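Local coordinates for hypothetical protein PH0250 (Pyrococcus horikoshii, PDB 2EKD), which is of unknown function but, as a KaiC-like member of the P-loop NTPase clan, may be related to nucleotide-binding proteins, at residues Val159-Lys162 with Ile167-Leu170; Ser177-Glu180 with Gly185-Ile188; Arg58-Val61 with Asp65-Pro68. All coordinates share one frame; numbering follows the deposited sequence.

Contact 1: Val159-Lys162 with Ile167-Leu170; sequences VIEK and ILDL
Glu-161 and Leu-168 have the nearest CA atoms across two consecutive helices, 157-163 and 165-174, at 5.7 Å. Ile-160 meets the base of Leu-168, and Glu-161 its CD2 tip. With chi1 at -60°, Ile-160 CG2 is anti to the backbone N, and that methyl does the touching: it sits 3.8 Å from Leu-168 CB and equally close to Leu-168 N, so it presses on the root of the leucine rather than on its end. The same CG2 reaches Ile-167 CG2 at 4.2 Å, a looser methyl-to-methyl contact. The Ile-160 and Leu-168 side chains cross at about a right angle. In Glu-161 the bend at chi2 (68°) brings OE1 to Leu-168 CD2, the two side chains meeting at a slant. Leu-168 CD2 rests 3.7 Å from Glu-161 CB and 3.3 Å from Glu-161 OE1. Beyond the two segments, Glu-161 OE2 is hydrogen-bonded to Ser-165 OG, and OE1 has a long, weak ion pair with Arg-157. The contact packs the two helices together, with Ile-160 and Ile-167 both set on Ile-125 of helix 121-127, beside a subunit interface where Asp-169 forms a salt bridge with Lys-162 of the second subunit. The chemistry is thus hydrocarbon packing with no hydrogen bond between the segments; a carboxylate lying against a leucine methyl implies that it is satisfied by the hydrogen bond to Ser-165, and its charge probably eased by the weak pair with Arg-157, not by the facing helix.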
ATOM      1  N   VAL F 159       9.760  -8.634 -10.764  1.00 16.80           N
ATOM      2  CA  VAL F 159       8.952  -9.763 -10.349  1.00 17.25           C
ATOM      3  C   VAL F 159       9.243 -10.106  -8.887  1.00 19.90           C
ATOM      4  O   VAL F 159       8.321 -10.355  -8.114  1.00 20.84           O
ATOM      5  CB  VAL F 159       9.230 -11.000 -11.229  1.00 15.57           C
ATOM      6  CG1 VAL F 159       8.618 -12.237 -10.601  1.00 18.41           C
ATOM      7  CG2 VAL F 159       8.655 -10.785 -12.618  1.00 16.62           C
ATOM      8  N   ILE F 160      10.519 -10.120  -8.500  1.00 19.64           N
ATOM      9  CA  ILE F 160      10.871 -10.435  -7.114  1.00 21.02           C
ATOM     10  C   ILE F 160      10.536  -9.249  -6.205  1.00 22.62           C
ATOM     11  O   ILE F 160       9.926  -9.408  -5.148  1.00 22.26           O
ATOM     12  CB  ILE F 160      12.383 -10.754  -6.954  1.00 19.22           C
ATOM     13  CG1 ILE F 160      12.766 -11.966  -7.808  1.00 18.28           C
ATOM     14  CG2 ILE F 160      12.693 -11.017  -5.496  1.00 15.02           C
ATOM     15  CD1 ILE F 160      14.250 -12.320  -7.742  1.00 17.22           C
ATOM     16  N   GLU F 161      10.936  -8.058  -6.634  1.00 24.15           N
ATOM     17  CA  GLU F 161      10.697  -6.834  -5.877  1.00 27.31           C
ATOM     18  C   GLU F 161       9.219  -6.627  -5.532  1.00 26.78           C
ATOM     19  O   GLU F 161       8.872  -6.367  -4.379  1.00 26.00           O
ATOM     20  CB  GLU F 161      11.236  -5.645  -6.680  1.00 29.98           C
ATOM     21  CG  GLU F 161      10.793  -4.259  -6.222  1.00 40.42           C
ATOM     22  CD  GLU F 161      11.349  -3.861  -4.873  1.00 44.02           C
ATOM     23  OE1 GLU F 161      12.552  -4.101  -4.629  1.00 49.24           O
ATOM     24  OE2 GLU F 161      10.586  -3.290  -4.060  1.00 46.68           O
ATOM     25  N   LYS F 162       8.350  -6.765  -6.527  1.00 27.18           N
ATOM     26  CA  LYS F 162       6.919  -6.568  -6.318  1.00 29.09           C
ATOM     27  C   LYS F 162       6.225  -7.718  -5.585  1.00 28.73           C
ATOM     28  O   LYS F 162       5.177  -7.518  -4.972  1.00 31.14           O
ATOM     29  CB  LYS F 162       6.243  -6.288  -7.664  1.00 30.94           C
ATOM     30  CG  LYS F 162       6.863  -5.089  -8.382  1.00 33.87           C
ATOM     31  CD  LYS F 162       6.255  -4.856  -9.752  1.00 38.68           C
ATOM     32  CE  LYS F 162       6.938  -3.701 -10.483  1.00 41.29           C
ATOM     33  NZ  LYS F 162       6.971  -2.447  -9.667  1.00 43.39           N
ATOM     34  N   ILE F 167      12.704 -10.220   0.191  1.00 20.58           N
ATOM     35  CA  ILE F 167      13.404 -11.313  -0.465  1.00 19.54           C
ATOM     36  C   ILE F 167      14.477 -10.812  -1.431  1.00 20.22           C
ATOM     37  O   ILE F 167      15.568 -11.377  -1.505  1.00 19.79           O
ATOM     38  CB  ILE F 167      12.414 -12.213  -1.225  1.00 19.30           C
ATOM     39  CG1 ILE F 167      11.439 -12.846  -0.230  1.00 19.02           C
ATOM     40  CG2 ILE F 167      13.170 -13.273  -2.018  1.00 15.35           C
ATOM     41  CD1 ILE F 167      12.109 -13.746   0.796  1.00 22.00           C
ATOM     42  N   LEU F 168      14.169  -9.753  -2.174  1.00 18.50           N
ATOM     43  CA  LEU F 168      15.139  -9.206  -3.107  1.00 19.77           C
ATOM     44  C   LEU F 168      16.375  -8.727  -2.342  1.00 18.98           C
ATOM     45  O   LEU F 168      17.504  -9.015  -2.731  1.00 16.81           O
ATOM     46  CB  LEU F 168      14.531  -8.048  -3.902  1.00 17.69           C
ATOM     47  CG  LEU F 168      15.489  -7.403  -4.910  1.00 20.10           C
ATOM     48  CD1 LEU F 168      15.992  -8.465  -5.901  1.00 19.69           C
ATOM     49  CD2 LEU F 168      14.764  -6.276  -5.660  1.00 18.89           C
ATOM     50  N   ASP F 169      16.155  -8.001  -1.251  1.00 19.19           N
ATOM     51  CA  ASP F 169      17.258  -7.494  -0.442  1.00 23.07           C
ATOM     52  C   ASP F 169      18.104  -8.628   0.138  1.00 21.76           C
ATOM     53  O   ASP F 169      19.319  -8.510   0.249  1.00 20.86           O
ATOM     54  CB  ASP F 169      16.725  -6.619   0.697  1.00 27.92           C
ATOM     55  CG  ASP F 169      16.350  -5.223   0.232  1.00 35.00           C
ATOM     56  OD1 ASP F 169      17.273  -4.437  -0.096  1.00 35.76           O
ATOM     57  OD2 ASP F 169      15.135  -4.916   0.190  1.00 38.12           O
ATOM     58  N   LEU F 170      17.452  -9.719   0.526  1.00 20.06           N
ATOM     59  CA  LEU F 170      18.165 -10.861   1.072  1.00 20.12           C
ATOM     60  C   LEU F 170      19.029 -11.484  -0.021  1.00 19.38           C
ATOM     61  O   LEU F 170      20.168 -11.869   0.225  1.00 18.39           O
ATOM     62  CB  LEU F 170      17.187 -11.915   1.595  1.00 19.72           C
ATOM     63  CG  LEU F 170      16.827 -11.989   3.077  1.00 21.75           C
ATOM     64  CD1 LEU F 170      16.289 -13.392   3.339  1.00 23.69           C
ATOM     65  CD2 LEU F 170      18.041 -11.734   3.965  1.00 19.44           C
TER

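Contact 2: Ser177-Glu180 with Gly185-Ile188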
ATOM      1  N   SER F 177      28.461 -10.429  -6.345  1.00 15.34           N
ATOM      2  CA  SER F 177      28.429  -9.324  -7.300  1.00 17.03           C
ATOM      3  C   SER F 177      27.020  -9.151  -7.842  1.00 15.57           C
ATOM      4  O   SER F 177      26.261 -10.120  -7.968  1.00 13.57           O
ATOM      5  CB  SER F 177      29.386  -9.563  -8.477  1.00 18.87           C
ATOM      6  OG  SER F 177      30.717  -9.175  -8.172  1.00 25.17           O
ATOM      7  N   ILE F 178      26.669  -7.910  -8.153  1.00 14.12           N
ATOM      8  CA  ILE F 178      25.353  -7.619  -8.701  1.00 15.90           C
ATOM      9  C   ILE F 178      25.484  -6.766  -9.948  1.00 16.85           C
ATOM     10  O   ILE F 178      26.159  -5.737  -9.937  1.00 18.32           O
ATOM     11  CB  ILE F 178      24.459  -6.863  -7.696  1.00 15.09           C
ATOM     12  CG1 ILE F 178      24.243  -7.722  -6.442  1.00 15.51           C
ATOM     13  CG2 ILE F 178      23.129  -6.508  -8.360  1.00 13.24           C
ATOM     14  CD1 ILE F 178      23.494  -7.012  -5.320  1.00 15.07           C
ATOM     15  N   LEU F 179      24.850  -7.217 -11.023  1.00 16.99           N
ATOM     16  CA  LEU F 179      24.845  -6.489 -12.280  1.00 18.42           C
ATOM     17  C   LEU F 179      23.410  -6.103 -12.582  1.00 20.11           C
ATOM     18  O   LEU F 179      22.485  -6.887 -12.348  1.00 20.31           O
ATOM     19  CB  LEU F 179      25.372  -7.355 -13.429  1.00 19.06           C
ATOM     20  CG  LEU F 179      26.830  -7.819 -13.366  1.00 24.09           C
ATOM     21  CD1 LEU F 179      27.169  -8.595 -14.632  1.00 21.63           C
ATOM     22  CD2 LEU F 179      27.755  -6.614 -13.213  1.00 25.53           C
ATOM     23  N   GLU F 180      23.213  -4.893 -13.085  1.00 19.70           N
ATOM     24  CA  GLU F 180      21.871  -4.471 -13.434  1.00 22.93           C
ATOM     25  C   GLU F 180      21.869  -3.996 -14.881  1.00 22.30           C
ATOM     26  O   GLU F 180      22.595  -3.066 -15.244  1.00 21.12           O
ATOM     27  CB  GLU F 180      21.374  -3.353 -12.512  1.00 24.42           C
ATOM     28  CG  GLU F 180      19.855  -3.361 -12.385  1.00 30.90           C
ATOM     29  CD  GLU F 180      19.291  -2.187 -11.601  1.00 36.81           C
ATOM     30  OE1 GLU F 180      19.868  -1.827 -10.546  1.00 39.25           O
ATOM     31  OE2 GLU F 180      18.255  -1.634 -12.039  1.00 38.55           O
ATOM     32  N   GLY F 185      23.585   0.511 -20.596  1.00 26.97           N
ATOM     33  CA  GLY F 185      24.609  -0.470 -20.284  1.00 25.02           C
ATOM     34  C   GLY F 185      24.360  -1.247 -19.005  1.00 24.50           C
ATOM     35  O   GLY F 185      23.301  -1.142 -18.381  1.00 22.62           O
ATOM     36  N   ILE F 186      25.356  -2.028 -18.607  1.00 23.57           N
ATOM     37  CA  ILE F 186      25.250  -2.843 -17.408  1.00 22.09           C
ATOM     38  C   ILE F 186      25.886  -2.150 -16.210  1.00 22.83           C
ATOM     39  O   ILE F 186      27.078  -1.828 -16.223  1.00 22.53           O
ATOM     40  CB  ILE F 186      25.927  -4.213 -17.636  1.00 21.04           C
ATOM     41  CG1 ILE F 186      25.296  -4.899 -18.854  1.00 17.97           C
ATOM     42  CG2 ILE F 186      25.780  -5.082 -16.405  1.00 18.36           C
ATOM     43  CD1 ILE F 186      26.048  -6.111 -19.316  1.00 19.80           C
ATOM     44  N   ILE F 187      25.087  -1.908 -15.176  1.00 21.82           N
ATOM     45  CA  ILE F 187      25.604  -1.258 -13.982  1.00 22.58           C
ATOM     46  C   ILE F 187      26.103  -2.307 -13.004  1.00 22.44           C
ATOM     47  O   ILE F 187      25.435  -3.313 -12.761  1.00 20.88           O
ATOM     48  CB  ILE F 187      24.531  -0.435 -13.253  1.00 23.15           C
ATOM     49  CG1 ILE F 187      23.984   0.654 -14.172  1.00 25.25           C
ATOM     50  CG2 ILE F 187      25.133   0.189 -11.990  1.00 22.55           C
ATOM     51  CD1 ILE F 187      22.883   1.492 -13.526  1.00 25.40           C
ATOM     52  N   ILE F 188      27.288  -2.071 -12.458  1.00 21.75           N
ATOM     53  CA  ILE F 188      27.869  -2.973 -11.476  1.00 21.10           C
ATOM     54  C   ILE F 188      27.515  -2.396 -10.114  1.00 21.21           C
ATOM     55  O   ILE F 188      28.259  -1.589  -9.566  1.00 22.18           O
ATOM     56  CB  ILE F 188      29.392  -3.047 -11.631  1.00 21.61           C
ATOM     57  CG1 ILE F 188      29.726  -3.573 -13.036  1.00 23.15           C
ATOM     58  CG2 ILE F 188      29.987  -3.949 -10.549  1.00 23.25           C
ATOM     59  CD1 ILE F 188      31.192  -3.596 -13.379  1.00 22.51           C
TER
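Leu-179 and Ile-188 form a non-hydrogen-bonded pair of two adjacent antiparallel strands, and the leucine side chain can be traced outward across its neighbours. At its base, CB lies 3.8 Å from Ile-186 CG2 and 4.1 Å from Ile-187 O. CG, anti to the carbonyl carbon at chi1 -64°, carries the branch point off the backbone and splits the contact in two. CD1 keeps to Ile-186, 4.2 Å from its CG2, whereas CD2 packs against Ile-188 CG1 at 3.6 Å, the closest apolar approach here. Leu-179 and Ile-188 lie side by side and point the same way; Leu-179 and Ile-186 meet at a slant. On this face Phe-12 and Val-18 also touch Leu-179.

The segments belong to the beta hairpin 177-182/185-190. Strand 177-182 runs parallel to 17-22, which it meets through backbone bonds from Leu-179 to Leu-19 and Glu-21; strand 185-190 turns back antiparallel beside it, and the short strand 200-201 follows at the edge. A parallel sheet whose last parallel strand turns into a hairpin is consistent with a P-loop NTPase relative of the RecA/KaiC type.

The neighbouring pair, Glu-180 with Ile-187, supplies the hydrogen bonds. Glu-180 N donates to Ile-187 O at 2.7 Å, in the carbonyl plane. The reverse bond, Ile-187 N to Glu-180 O, is also 2.7 Å long and straighter at hydrogen (165° against 156°), although its donor is tilted from the carbonyl plane. Each acceptor takes a CA-H contact too: Leu-179 CA is 3.3 Å from Ile-187 O, and Ile-186 CA is 3.4 Å from Glu-180 O. On the opposite face, Glu-180 nears Ile-187 only around CB, its extended chain running away; OE1 has a long, weak ion pair with Lys-189.

Contact 3: Arg58-Val61 with Asp65-Pro68; sequences RLKV and DVAP
Val-66 projects one methyl, CG1, at the last turn of helix 51-61, where Leu-59 and Lys-60 receive it. The apolar part of the contact is small: CG1 lies 4.1 Å from Leu-59 CB and 4.2 Å from Lys-60 CB, so it meets the beginnings of both side chains. Contact with the backbone is slightly tighter, since CG1 is 3.9 Å from Lys-60 N and 4.0 Å from Lys-60 CA, which places the methyl against the helix wall itself. This methyl is CG1 and not CG2 because chi1 of -66° sets CG1 anti to the carbonyl carbon while CG2 is wedged between the backbone N and that carbon.

No hydrogen bond crosses the segments; the polar interactions belong to their surroundings. Asp-65 O is hydrogen-bonded to Tyr-33 OH, and Arg-58 NH2 forms a salt bridge with Glu-29. Both partners come from helix 29-37, against which Leu-59 also packs, through Leu-30 among others. Val-66 holds the N-cap position of helix 67-70; topologically, the turn lies in the beta-alpha-beta crossover that leads from strand 44-48 to the adjacent parallel strand 73-77.

Lacking a polar side chain, Val-66 cannot cap the new helix through its own side chain. Its CG1 gives a purely dispersive contact with the preceding helix, 51-61, while the amino end of exposed Lys-60 leads away.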
ATOM      1  N   ARG F  58      13.213 -16.653 -28.046  1.00 18.91           N
ATOM      2  CA  ARG F  58      13.290 -15.229 -28.355  1.00 17.54           C
ATOM      3  C   ARG F  58      14.503 -14.924 -29.216  1.00 17.37           C
ATOM      4  O   ARG F  58      14.431 -14.106 -30.132  1.00 16.20           O
ATOM      5  CB  ARG F  58      13.344 -14.407 -27.063  1.00 18.12           C
ATOM      6  CG  ARG F  58      12.100 -13.558 -26.817  1.00 19.28           C
ATOM      7  CD  ARG F  58      11.649 -13.602 -25.365  1.00 17.37           C
ATOM      8  NE  ARG F  58      12.720 -13.286 -24.418  1.00 14.96           N
ATOM      9  CZ  ARG F  58      12.840 -13.879 -23.231  1.00 16.04           C
ATOM     10  NH1 ARG F  58      11.960 -14.805 -22.866  1.00 13.96           N
ATOM     11  NH2 ARG F  58      13.829 -13.557 -22.411  1.00 18.07           N
ATOM     12  N   LEU F  59      15.616 -15.585 -28.913  1.00 17.75           N
ATOM     13  CA  LEU F  59      16.849 -15.395 -29.668  1.00 19.98           C
ATOM     14  C   LEU F  59      16.668 -15.960 -31.075  1.00 21.02           C
ATOM     15  O   LEU F  59      17.110 -15.364 -32.058  1.00 20.60           O
ATOM     16  CB  LEU F  59      18.008 -16.101 -28.960  1.00 17.23           C
ATOM     17  CG  LEU F  59      18.467 -15.414 -27.669  1.00 19.71           C
ATOM     18  CD1 LEU F  59      19.417 -16.309 -26.890  1.00 18.94           C
ATOM     19  CD2 LEU F  59      19.144 -14.095 -28.021  1.00 16.27           C
ATOM     20  N   LYS F  60      15.998 -17.106 -31.155  1.00 22.45           N
ATOM     21  CA  LYS F  60      15.743 -17.779 -32.424  1.00 23.90           C
ATOM     22  C   LYS F  60      14.903 -16.910 -33.351  1.00 24.77           C
ATOM     23  O   LYS F  60      15.251 -16.733 -34.515  1.00 26.22           O
ATOM     24  CB  LYS F  60      15.041 -19.114 -32.172  1.00 23.96           C
ATOM     25  CG  LYS F  60      15.019 -20.069 -33.362  1.00 25.34           C
ATOM     26  CD  LYS F  60      14.549 -21.443 -32.901  1.00 29.94           C
ATOM     27  CE  LYS F  60      14.651 -22.506 -33.982  1.00 30.91           C
ATOM     28  NZ  LYS F  60      13.519 -22.439 -34.933  1.00 32.96           N
ATOM     29  N   VAL F  61      13.799 -16.364 -32.844  1.00 25.93           N
ATOM     30  CA  VAL F  61      12.954 -15.507 -33.674  1.00 24.95           C
ATOM     31  C   VAL F  61      13.703 -14.223 -34.031  1.00 24.00           C
ATOM     32  O   VAL F  61      13.428 -13.599 -35.061  1.00 23.53           O
ATOM     33  CB  VAL F  61      11.628 -15.119 -32.963  1.00 26.30           C
ATOM     34  CG1 VAL F  61      10.975 -16.352 -32.384  1.00 27.97           C
ATOM     35  CG2 VAL F  61      11.887 -14.084 -31.881  1.00 26.38           C
ATOM     36  N   ASP F  65      21.943 -17.365 -34.323  1.00 31.69           N
ATOM     37  CA  ASP F  65      22.282 -18.753 -34.580  1.00 32.15           C
ATOM     38  C   ASP F  65      22.248 -19.363 -33.182  1.00 31.08           C
ATOM     39  O   ASP F  65      23.097 -19.060 -32.349  1.00 29.79           O
ATOM     40  CB  ASP F  65      23.686 -18.861 -35.177  1.00 34.91           C
ATOM     41  CG  ASP F  65      24.225 -20.274 -35.140  1.00 38.25           C
ATOM     42  OD1 ASP F  65      23.525 -21.196 -35.611  1.00 38.35           O
ATOM     43  OD2 ASP F  65      25.354 -20.459 -34.639  1.00 42.68           O
ATOM     44  N   VAL F  66      21.256 -20.207 -32.925  1.00 30.24           N
ATOM     45  CA  VAL F  66      21.098 -20.814 -31.612  1.00 29.60           C
ATOM     46  C   VAL F  66      21.706 -22.201 -31.430  1.00 29.90           C
ATOM     47  O   VAL F  66      21.348 -22.917 -30.498  1.00 29.10           O
ATOM     48  CB  VAL F  66      19.605 -20.869 -31.218  1.00 29.79           C
ATOM     49  CG1 VAL F  66      19.073 -19.460 -31.034  1.00 30.31           C
ATOM     50  CG2 VAL F  66      18.803 -21.590 -32.299  1.00 30.77           C
ATOM     51  N   ALA F  67      22.621 -22.589 -32.312  1.00 30.93           N
ATOM     52  CA  ALA F  67      23.270 -23.888 -32.171  1.00 30.29           C
ATOM     53  C   ALA F  67      24.125 -23.890 -30.891  1.00 29.72           C
ATOM     54  O   ALA F  67      24.157 -24.881 -30.155  1.00 30.32           O
ATOM     55  CB  ALA F  67      24.129 -24.184 -33.389  1.00 30.14           C
ATOM     56  N   PRO F  68      24.831 -22.780 -30.608  1.00 28.30           N
ATOM     57  CA  PRO F  68      25.659 -22.719 -29.398  1.00 28.36           C
ATOM     58  C   PRO F  68      24.830 -22.976 -28.132  1.00 29.38           C
ATOM     59  O   PRO F  68      25.338 -23.491 -27.138  1.00 30.24           O
ATOM     60  CB  PRO F  68      26.213 -21.296 -29.425  1.00 28.93           C
ATOM     61  CG  PRO F  68      26.285 -20.984 -30.879  1.00 30.01           C
ATOM     62  CD  PRO F  68      24.988 -21.554 -31.412  1.00 28.79           C
TER

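In the fold
Contacts 1 and 3 each join a helix to the next helix in the chain across a short turn, whereas contact 2 joins strands within the sheet. The centre of contact 2 lies about 13 Å from the centre of the chain, against 16 and 18 Å for contacts 1 and 3; yet those two are buried, apart from exposed Lys-60 in contact 3, while contact 2 is only partly buried. Contact 2 combines backbone hydrogen bonds with apolar packing; the helical contacts rely on dispersion. Helix 165-174 leads directly from contact 1 into the hairpin of contact 2. In segments 159-162 and 58-61, residues beside the contacts meet the third subunit.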